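PDB 2OKX: rhamnosidase B from Bacillus sp., which hydrolyses the glycosidic bonds of terminal non-reducing alpha-L-rhamnose residues in alpha-L-rhamnosides, as a family 78 glycoside hydrolase. Local coordinates for residues A222-N227 with P389-E394; L250-S255 with L292-G297. All blocks are in the same frame, centred on the assembly; numbering follows the deposited sequence.

Interaction 1: A222-N227 with P389-E394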
ATOM      1  N   ALA A 222      10.997  10.874  16.220  1.00 20.14           N
ATOM      2  CA  ALA A 222       9.789  10.275  15.680  1.00 22.84           C
ATOM      3  C   ALA A 222       9.032   9.717  16.882  1.00 23.82           C
ATOM      4  O   ALA A 222       9.572   8.914  17.654  1.00 25.01           O
ATOM      5  CB  ALA A 222      10.145   9.158  14.694  1.00 18.73           C
ATOM      6  N   LEU A 223       7.787  10.155  17.043  1.00 23.46           N
ATOM      7  CA  LEU A 223       6.959   9.728  18.164  1.00 23.96           C
ATOM      8  C   LEU A 223       5.704   8.992  17.731  1.00 23.38           C
ATOM      9  O   LEU A 223       5.025   9.412  16.798  1.00 23.14           O
ATOM     10  CB  LEU A 223       6.524  10.940  18.996  1.00 23.98           C
ATOM     11  CG  LEU A 223       7.252  12.283  18.881  1.00 26.56           C
ATOM     12  CD1 LEU A 223       6.563  13.291  19.798  1.00 24.55           C
ATOM     13  CD2 LEU A 223       8.712  12.140  19.249  1.00 25.45           C
ATOM     14  N   ASP A 224       5.394   7.892  18.409  1.00 23.15           N
ATOM     15  CA  ASP A 224       4.180   7.151  18.105  1.00 24.22           C
ATOM     16  C   ASP A 224       3.160   7.621  19.140  1.00 24.51           C
ATOM     17  O   ASP A 224       2.948   6.980  20.174  1.00 24.69           O
ATOM     18  CB  ASP A 224       4.416   5.648  18.219  1.00 24.44           C
ATOM     19  CG  ASP A 224       3.247   4.837  17.696  1.00 24.47           C
ATOM     20  OD1 ASP A 224       3.450   3.655  17.350  1.00 26.18           O
ATOM     21  OD2 ASP A 224       2.124   5.379  17.638  1.00 23.53           O
ATOM     22  N   LEU A 225       2.555   8.768  18.857  1.00 23.62           N
ATOM     23  CA  LEU A 225       1.569   9.366  19.746  1.00 23.95           C
ATOM     24  C   LEU A 225       0.311   8.520  19.892  1.00 24.39           C
ATOM     25  O   LEU A 225      -0.332   8.537  20.940  1.00 23.34           O
ATOM     26  CB  LEU A 225       1.207  10.767  19.245  1.00 23.45           C
ATOM     27  CG  LEU A 225       2.342  11.793  19.283  1.00 24.45           C
ATOM     28  CD1 LEU A 225       1.880  13.109  18.669  1.00 23.10           C
ATOM     29  CD2 LEU A 225       2.794  12.000  20.722  1.00 27.14           C
ATOM     30  N   ARG A 226      -0.038   7.778  18.846  1.00 23.49           N
ATOM     31  CA  ARG A 226      -1.224   6.926  18.879  1.00 23.65           C
ATOM     32  C   ARG A 226      -1.113   5.882  19.991  1.00 24.59           C
ATOM     33  O   ARG A 226      -2.004   5.762  20.833  1.00 24.71           O
ATOM     34  CB  ARG A 226      -1.407   6.226  17.524  1.00 22.94           C
ATOM     35  CG  ARG A 226      -2.514   5.168  17.480  1.00 23.25           C
ATOM     36  CD  ARG A 226      -2.437   4.391  16.168  1.00 22.69           C
ATOM     37  NE  ARG A 226      -3.260   3.185  16.153  1.00 21.55           N
ATOM     38  CZ  ARG A 226      -4.564   3.160  15.891  1.00 21.13           C
ATOM     39  NH1 ARG A 226      -5.222   2.005  15.903  1.00 21.29           N
ATOM     40  NH2 ARG A 226      -5.211   4.281  15.613  1.00 21.16           N
ATOM     41  N   ASN A 227      -0.015   5.130  19.998  1.00 23.59           N
ATOM     42  CA  ASN A 227       0.177   4.101  21.009  1.00 24.53           C
ATOM     43  C   ASN A 227       0.539   4.687  22.381  1.00 24.65           C
ATOM     44  O   ASN A 227       0.325   4.045  23.410  1.00 25.87           O
ATOM     45  CB  ASN A 227       1.252   3.096  20.558  1.00 24.27           C
ATOM     46  CG  ASN A 227       0.815   2.257  19.355  1.00 25.74           C
ATOM     47  OD1 ASN A 227      -0.358   2.253  18.965  1.00 25.49           O
ATOM     48  ND2 ASN A 227       1.762   1.528  18.774  1.00 22.85           N
ATOM     49  N   PRO A 389       9.440   4.623  26.172  1.00 31.13           N
ATOM     50  CA  PRO A 389      10.683   4.522  25.398  1.00 30.29           C
ATOM     51  C   PRO A 389      10.595   3.854  24.024  1.00 28.07           C
ATOM     52  O   PRO A 389      11.153   4.359  23.055  1.00 28.20           O
ATOM     53  CB  PRO A 389      11.609   3.765  26.343  1.00 30.97           C
ATOM     54  CG  PRO A 389      11.167   4.262  27.687  1.00 31.31           C
ATOM     55  CD  PRO A 389       9.662   4.195  27.566  1.00 32.00           C
ATOM     56  N   SER A 390       9.905   2.722  23.942  1.00 28.29           N
ATOM     57  CA  SER A 390       9.786   1.997  22.681  1.00 27.81           C
ATOM     58  C   SER A 390       8.995   2.746  21.604  1.00 27.62           C
ATOM     59  O   SER A 390       9.026   2.372  20.429  1.00 26.62           O
ATOM     60  CB  SER A 390       9.163   0.620  22.923  1.00 27.51           C
ATOM     61  OG  SER A 390       7.844   0.728  23.428  1.00 29.94           O
ATOM     62  N   LEU A 391       8.303   3.808  22.002  1.00 25.61           N
ATOM     63  CA  LEU A 391       7.500   4.595  21.069  1.00 26.01           C
ATOM     64  C   LEU A 391       8.209   5.895  20.725  1.00 24.40           C
ATOM     65  O   LEU A 391       7.620   6.792  20.130  1.00 22.89           O
ATOM     66  CB  LEU A 391       6.137   4.924  21.698  1.00 25.93           C
ATOM     67  CG  LEU A 391       5.320   3.761  22.271  1.00 24.35           C
ATOM     68  CD1 LEU A 391       4.001   4.287  22.830  1.00 22.48           C
ATOM     69  CD2 LEU A 391       5.067   2.723  21.191  1.00 22.93           C
ATOM     70  N   TYR A 392       9.483   5.984  21.085  1.00 24.28           N
ATOM     71  CA  TYR A 392      10.255   7.200  20.864  1.00 24.98           C
ATOM     72  C   TYR A 392      11.666   6.942  20.348  1.00 25.19           C
ATOM     73  O   TYR A 392      12.337   6.012  20.798  1.00 25.62           O
ATOM     74  CB  TYR A 392      10.344   7.965  22.188  1.00 24.65           C
ATOM     75  CG  TYR A 392      11.209   9.199  22.157  1.00 22.75           C
ATOM     76  CD1 TYR A 392      10.675  10.438  21.814  1.00 22.23           C
ATOM     77  CD2 TYR A 392      12.567   9.132  22.481  1.00 22.94           C
ATOM     78  CE1 TYR A 392      11.464  11.582  21.798  1.00 20.63           C
ATOM     79  CE2 TYR A 392      13.367  10.272  22.465  1.00 18.95           C
ATOM     80  CZ  TYR A 392      12.808  11.491  22.125  1.00 21.31           C
ATOM     81  OH  TYR A 392      13.582  12.627  22.120  1.00 20.02           O
ATOM     82  N   THR A 393      12.117   7.773  19.411  1.00 25.11           N
ATOM     83  CA  THR A 393      13.472   7.647  18.880  1.00 25.42           C
ATOM     84  C   THR A 393      14.000   8.953  18.300  1.00 24.58           C
ATOM     85  O   THR A 393      13.263   9.714  17.673  1.00 24.30           O
ATOM     86  CB  THR A 393      13.586   6.550  17.787  1.00 25.99           C
ATOM     87  OG1 THR A 393      14.970   6.379  17.441  1.00 25.73           O
ATOM     88  CG2 THR A 393      12.804   6.944  16.527  1.00 24.31           C
ATOM     89  N   GLU A 394      15.284   9.211  18.529  1.00 22.60           N
ATOM     90  CA  GLU A 394      15.937  10.409  18.020  1.00 21.92           C
ATOM     91  C   GLU A 394      16.737  10.077  16.756  1.00 22.03           C
ATOM     92  O   GLU A 394      17.465  10.910  16.227  1.00 22.58           O
ATOM     93  CB  GLU A 394      16.837  11.018  19.103  1.00 23.59           C
ATOM     94  CG  GLU A 394      16.049  11.852  20.113  1.00 23.79           C
ATOM     95  CD  GLU A 394      16.833  12.185  21.375  1.00 28.00           C
ATOM     96  OE1 GLU A 394      18.059  12.398  21.287  1.00 26.25           O
ATOM     97  OE2 GLU A 394      16.208  12.249  22.455  1.00 29.53           O
TER
HETATM   98  O   HOH W   1       8.925   6.213  17.126  1.00 23.77           O
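Ala222 and Thr393 form an antiparallel hydrogen-bonded pair, with Leu223 and Tyr392 beside them as a non-hydrogen-bonded pair. Strand 392-393 thereby edges an antiparallel sheet, beside 219-223, whose other neighbour is 314-320; 222-227 lies in the region of domain D2. Ala222 N gives a bond of 2.9 Å to Thr393 O, while the return bond from Thr393 N to Ala222 O is longer, 3.3 Å, and less straight. Where 222-227 turns from strand into helix, Asp224 N still reaches Leu391 O at 3.0 Å, in the carbonyl plane, and Leu223 CA adds a CA-H...O contact to the same oxygen. A water is hydrogen-bonded to Ala222 O at 2.8 Å. On one face of the sheet Ala222 CB meets Thr393 CG2. On the other, Leu223 and Tyr392 lie side by side, Leu223 CD2 resting obliquely 3.7 Å from Tyr392 CD1. Tyr392 OH bonds Tyr219 OH and, at 2.7 Å, Glu394 OE2, which lies at the ring edge, in the ring plane. A phenylalanine in place of the tyrosine would probably keep the leucine contact but leave Glu394 OE2 and Tyr219 OH without their shared partner. Leu391, its CG anti to the carbonyl carbon (chi1 -52°), spreads its methyls over the first turn of helix 225-229: CD1 comes 3.5 Å from Asn227 C, and CD2 packs on Asn227 CB. Asp224 N-caps this helix, its OD2 taking Asn227 N from above the carboxylate plane (N-H...O 173°), while OD1 makes a salt bridge to Arg20. One aspartate thus bonds through its backbone N just beyond the strand pair, caps the helix and makes a charge pair in a buried place, and the arginine and the helix N terminus would probably favour its ionised form.

Interaction 2: L250-S255 with L292-G297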
ATOM      1  N   LEU A 250      12.746  23.104  27.602  1.00 31.62           N
ATOM      2  CA  LEU A 250      13.852  23.522  26.752  1.00 33.47           C
ATOM      3  C   LEU A 250      14.754  24.455  27.548  1.00 34.76           C
ATOM      4  O   LEU A 250      14.322  25.524  27.972  1.00 35.25           O
ATOM      5  CB  LEU A 250      13.317  24.257  25.519  1.00 34.06           C
ATOM      6  CG  LEU A 250      14.336  24.952  24.615  1.00 33.97           C
ATOM      7  CD1 LEU A 250      15.295  23.931  24.041  1.00 34.99           C
ATOM      8  CD2 LEU A 250      13.610  25.688  23.498  1.00 36.41           C
ATOM      9  N   THR A 251      16.006  24.052  27.745  1.00 36.08           N
ATOM     10  CA  THR A 251      16.950  24.866  28.501  1.00 36.67           C
ATOM     11  C   THR A 251      18.079  25.382  27.624  1.00 37.96           C
ATOM     12  O   THR A 251      18.807  24.601  27.007  1.00 37.04           O
ATOM     13  CB  THR A 251      17.575  24.067  29.660  1.00 37.15           C
ATOM     14  OG1 THR A 251      16.538  23.526  30.484  1.00 37.77           O
ATOM     15  CG2 THR A 251      18.458  24.969  30.509  1.00 39.77           C
ATOM     16  N   LEU A 252      18.214  26.704  27.571  1.00 38.95           N
ATOM     17  CA  LEU A 252      19.264  27.344  26.789  1.00 41.87           C
ATOM     18  C   LEU A 252      20.399  27.793  27.701  1.00 44.86           C
ATOM     19  O   LEU A 252      20.169  28.492  28.689  1.00 44.34           O
ATOM     20  CB  LEU A 252      18.719  28.561  26.042  1.00 41.62           C
ATOM     21  CG  LEU A 252      17.957  28.326  24.738  1.00 42.34           C
ATOM     22  CD1 LEU A 252      17.592  29.668  24.122  1.00 42.02           C
ATOM     23  CD2 LEU A 252      18.825  27.529  23.777  1.00 43.00           C
ATOM     24  N   GLU A 253      21.622  27.393  27.367  1.00 47.80           N
ATOM     25  CA  GLU A 253      22.783  27.777  28.160  1.00 50.19           C
ATOM     26  C   GLU A 253      22.980  29.282  28.038  1.00 49.82           C
ATOM     27  O   GLU A 253      23.381  29.946  28.993  1.00 51.04           O
ATOM     28  CB  GLU A 253      24.032  27.049  27.665  1.00 53.62           C
ATOM     29  CG  GLU A 253      23.927  25.534  27.716  1.00 58.06           C
ATOM     30  CD  GLU A 253      25.216  24.846  27.303  1.00 61.13           C
ATOM     31  OE1 GLU A 253      25.240  23.596  27.265  1.00 62.67           O
ATOM     32  OE2 GLU A 253      26.205  25.558  27.016  1.00 62.72           O
ATOM     33  N   THR A 254      22.692  29.812  26.855  1.00 48.84           N
ATOM     34  CA  THR A 254      22.823  31.239  26.593  1.00 48.29           C
ATOM     35  C   THR A 254      21.674  31.707  25.713  1.00 47.96           C
ATOM     36  O   THR A 254      21.036  30.904  25.031  1.00 48.99           O
ATOM     37  CB  THR A 254      24.157  31.565  25.884  1.00 49.54           C
ATOM     38  OG1 THR A 254      24.248  30.824  24.660  1.00 50.74           O
ATOM     39  CG2 THR A 254      25.335  31.211  26.777  1.00 48.80           C
ATOM     40  N   SER A 255      21.413  33.008  25.731  1.00 46.46           N
ATOM     41  CA  SER A 255      20.340  33.585  24.935  1.00 45.54           C
ATOM     42  C   SER A 255      20.538  33.284  23.451  1.00 44.81           C
ATOM     43  O   SER A 255      21.665  33.286  22.959  1.00 44.33           O
ATOM     44  CB  SER A 255      20.292  35.098  25.148  1.00 45.61           C
ATOM     45  OG  SER A 255      19.272  35.691  24.365  1.00 49.06           O
ATOM     46  N   LEU A 292      11.752  31.112  17.673  1.00 30.82           N
ATOM     47  CA  LEU A 292      11.660  31.559  19.059  1.00 32.01           C
ATOM     48  C   LEU A 292      12.888  32.367  19.455  1.00 33.48           C
ATOM     49  O   LEU A 292      14.009  31.872  19.392  1.00 34.10           O
ATOM     50  CB  LEU A 292      11.531  30.356  19.998  1.00 29.09           C
ATOM     51  CG  LEU A 292      10.499  29.279  19.652  1.00 28.82           C
ATOM     52  CD1 LEU A 292      10.549  28.176  20.697  1.00 26.91           C
ATOM     53  CD2 LEU A 292       9.110  29.887  19.583  1.00 29.59           C
ATOM     54  N   ASN A 293      12.668  33.613  19.858  1.00 35.66           N
ATOM     55  CA  ASN A 293      13.755  34.485  20.289  1.00 37.94           C
ATOM     56  C   ASN A 293      13.749  34.413  21.812  1.00 37.58           C
ATOM     57  O   ASN A 293      13.090  35.208  22.480  1.00 37.66           O
ATOM     58  CB  ASN A 293      13.495  35.914  19.808  1.00 40.37           C
ATOM     59  CG  ASN A 293      14.658  36.842  20.086  1.00 44.63           C
ATOM     60  OD1 ASN A 293      15.816  36.502  19.833  1.00 46.70           O
ATOM     61  ND2 ASN A 293      14.355  38.030  20.599  1.00 45.74           N
ATOM     62  N   LEU A 294      14.484  33.446  22.349  1.00 36.91           N
ATOM     63  CA  LEU A 294      14.530  33.217  23.785  1.00 38.06           C
ATOM     64  C   LEU A 294      15.758  33.767  24.500  1.00 39.84           C
ATOM     65  O   LEU A 294      16.765  34.109  23.877  1.00 40.64           O
ATOM     66  CB  LEU A 294      14.437  31.715  24.060  1.00 36.30           C
ATOM     67  CG  LEU A 294      13.317  30.956  23.344  1.00 34.59           C
ATOM     68  CD1 LEU A 294      13.455  29.468  23.616  1.00 34.93           C
ATOM     69  CD2 LEU A 294      11.965  31.467  23.811  1.00 33.38           C
ATOM     70  N   ALA A 295      15.651  33.844  25.822  1.00 39.79           N
ATOM     71  CA  ALA A 295      16.737  34.305  26.671  1.00 39.86           C
ATOM     72  C   ALA A 295      17.234  33.047  27.367  1.00 40.47           C
ATOM     73  O   ALA A 295      16.521  32.043  27.410  1.00 39.34           O
ATOM     74  CB  ALA A 295      16.225  35.305  27.693  1.00 40.77           C
ATOM     75  N   ALA A 296      18.449  33.091  27.904  1.00 40.35           N
ATOM     76  CA  ALA A 296      19.007  31.931  28.587  1.00 40.35           C
ATOM     77  C   ALA A 296      18.055  31.460  29.681  1.00 39.54           C
ATOM     78  O   ALA A 296      17.300  32.254  30.238  1.00 38.20           O
ATOM     79  CB  ALA A 296      20.365  32.281  29.187  1.00 41.58           C
ATOM     80  N   GLY A 297      18.088  30.166  29.981  1.00 39.77           N
ATOM     81  CA  GLY A 297      17.220  29.638  31.017  1.00 40.84           C
ATOM     82  C   GLY A 297      16.317  28.509  30.560  1.00 41.76           C
ATOM     83  O   GLY A 297      16.498  27.942  29.479  1.00 42.49           O
TER
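Leu250 and Leu294 touch through their methyls, CD2 of the first 3.8 Å from CD1 of the second, the two side chains crossing obliquely. Leu250 CG stands anti to its own backbone N (chi1 171°), which turns the branch toward Leu294; Phe324 and Val258 pack on it too. At Thr251 the CA-H points at Gly297 O, with Thr251 CA 3.3 Å away, and CG2 lies alongside the same carbonyl. Leu252 then forms an antiparallel hydrogen-bonded pair with Gly297: Leu252 N to Gly297 O spans 2.8 Å, and Gly297 N returns to Leu252 O at 3.0 Å, nearly straight at 171° and on a lone pair. Gly297 has a backbone shape (phi 124°) in which any side chain would collide with the carbonyl oxygen of Ala296. The Leu252 side chain crosses Leu294 at about a right angle, CD1 against Leu294 CB. Past Glu253, Thr254 CA meets Ala296 CB, 3.7 Å away. Ser255 OG closes the corner, donating to a lone pair of Leu294 O in the carbonyl plane at 3.0 Å. Here two neighbouring connections, from strand 240-252 to 256-262 and from 288-294 to 297-309, run over the end of two facing antiparallel sheets, with Leu250, Leu252 and Leu294 contributing, beside Phe324 and Val258, to the layer between them: an arrangement characteristic of a beta-sandwich, here in the region of domain D2.

In the fold
From the N terminus, the chain first reaches 222-227, where strand 219-223 gives way to helix 225-229, and then enters strand 240-252. Interaction 2 closes a short loop of 36 intervening residues, all without helix, from 250-255 to 292-297. Only much later does 389-394 return to 222-227, so interaction 1 closes the long outer loop and interaction 2 lies wholly within it; the two do not cross. Their centres lie about 26 Å apart. Interaction 1 adds the edge strand 392-393 to the sheet that ends, on its other side, with 288-294, whereas interaction 2 joins that far edge to the sheet containing 240-252 and 297-309.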